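Local coordinates for dinoflagellate luciferase (Lingulodinium polyedrum, PDB 1VPR), which catalyses, here as the third of three homologous luciferase domains, the oxidation of dinoflagellate luciferin by molecular oxygen with emission of blue light, at residues A[136-140]-A[141-145]. Sequence-based numbering, arbitrary orientation.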
# COMPACT_ATOMS: atom_id res chain seq x y z
N LEU A 136 -5.88 -7.61 -21.17
CA LEU A 136 -5.07 -8.83 -21.20
C LEU A 136 -5.26 -9.75 -20.00
O LEU A 136 -5.44 -9.29 -18.88
CB LEU A 136 -3.58 -8.47 -21.28
CG LEU A 136 -3.14 -7.61 -22.46
CD1 LEU A 136 -1.64 -7.34 -22.37
CD2 LEU A 136 -3.48 -8.31 -23.78
N LYS A 137 -5.23 -11.04 -20.24
CA LYS A 137 -5.33 -12.00 -19.16
C LYS A 137 -3.90 -12.17 -18.63
O LYS A 137 -2.94 -12.10 -19.42
CB LYS A 137 -5.82 -13.34 -19.68
CG LYS A 137 -7.18 -13.31 -20.30
CD LYS A 137 -7.57 -14.70 -20.72
CE LYS A 137 -8.93 -14.71 -21.38
NZ LYS A 137 -9.21 -16.06 -21.95
N LEU A 138 -3.75 -12.39 -17.33
CA LEU A 138 -2.42 -12.57 -16.77
C LEU A 138 -1.88 -13.83 -17.45
O LEU A 138 -2.59 -14.84 -17.58
CB LEU A 138 -2.52 -12.76 -15.25
CG LEU A 138 -1.23 -12.60 -14.44
CD1 LEU A 138 -0.68 -11.18 -14.58
CD2 LEU A 138 -1.52 -12.90 -12.97
N PRO A 139 -0.63 -13.79 -17.90
CA PRO A 139 -0.02 -14.94 -18.58
C PRO A 139 -0.02 -16.27 -17.83
O PRO A 139 -0.10 -17.33 -18.46
CB PRO A 139 1.39 -14.46 -18.88
CG PRO A 139 1.19 -12.98 -19.09
CD PRO A 139 0.30 -12.64 -17.91
N CYS A 140 0.07 -16.25 -16.51
CA CYS A 140 0.13 -17.50 -15.77
C CYS A 140 -1.23 -18.08 -15.42
O CYS A 140 -1.33 -19.03 -14.64
CB CYS A 140 0.98 -17.34 -14.50
SG CYS A 140 0.48 -16.02 -13.38
N GLY A 141 -2.29 -17.53 -16.02
CA GLY A 141 -3.63 -18.03 -15.72
C GLY A 141 -4.15 -17.35 -14.47
O GLY A 141 -3.45 -16.50 -13.91
N PRO A 142 -5.34 -17.72 -13.98
CA PRO A 142 -5.98 -17.14 -12.79
C PRO A 142 -5.08 -17.19 -11.57
O PRO A 142 -4.52 -18.25 -11.26
CB PRO A 142 -7.20 -18.02 -12.57
CG PRO A 142 -7.42 -18.68 -13.94
CD PRO A 142 -6.03 -18.96 -14.36
N LEU A 143 -4.94 -16.07 -10.87
CA LEU A 143 -4.13 -16.11 -9.66
C LEU A 143 -4.92 -16.92 -8.64
O LEU A 143 -6.16 -16.89 -8.63
CB LEU A 143 -3.85 -14.69 -9.14
CG LEU A 143 -2.85 -13.81 -9.93
CD1 LEU A 143 -2.89 -12.36 -9.42
CD2 LEU A 143 -1.43 -14.38 -9.80
N PRO A 144 -4.23 -17.69 -7.78
CA PRO A 144 -4.93 -18.46 -6.76
C PRO A 144 -5.44 -17.52 -5.67
O PRO A 144 -4.74 -16.60 -5.29
CB PRO A 144 -3.83 -19.39 -6.21
CG PRO A 144 -2.91 -19.58 -7.37
CD PRO A 144 -2.84 -18.15 -7.92
N TRP A 145 -6.67 -17.73 -5.19
CA TRP A 145 -7.18 -16.94 -4.07
C TRP A 145 -6.56 -17.65 -2.86
O TRP A 145 -6.42 -18.88 -2.87
CB TRP A 145 -8.70 -17.02 -3.97
CG TRP A 145 -9.44 -16.21 -5.02
CD1 TRP A 145 -9.87 -16.64 -6.24
CD2 TRP A 145 -9.83 -14.83 -4.92
NE1 TRP A 145 -10.51 -15.62 -6.91
CE2 TRP A 145 -10.49 -14.50 -6.12
CE3 TRP A 145 -9.68 -13.85 -3.93
CZ2 TRP A 145 -11.01 -13.21 -6.37
CZ3 TRP A 145 -10.19 -12.56 -4.17
CH2 TRP A 145 -10.85 -12.26 -5.38
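L138 and G141 are the first and last residues of a type I beta turn, with P139 and C140 at its corner. The turn lies in the loop between helix 120-126 and strand 163-169 of the catalytic domain, whose beta barrel belongs to the calycin superfamily. One backbone hydrogen bond closes it, from G141 N to L138 O at 3.1 Å. G141 leaves the turn with a positive phi of 85°. Glycine, lacking CB, takes this backbone shape without pressing on the carbonyl oxygen of C140.

The apolar contact bridges the turn. L138 and L143 are both buried, and their side chains cross at about a right angle. With CG anti to its own N (chi1 -164°), L138 turns CD2 to the branched end of L143. Both leucines also rest on L249 of barrel strand 247-253, while C140 touches Q122 and C126 of helix 120-126. C140 SG lies 4.4 Å from L143 CD2, a looser contact. The leucine pair is tight: L138 CD2 is 3.4 Å from L143 CG and 3.5 Å from L143 CD2.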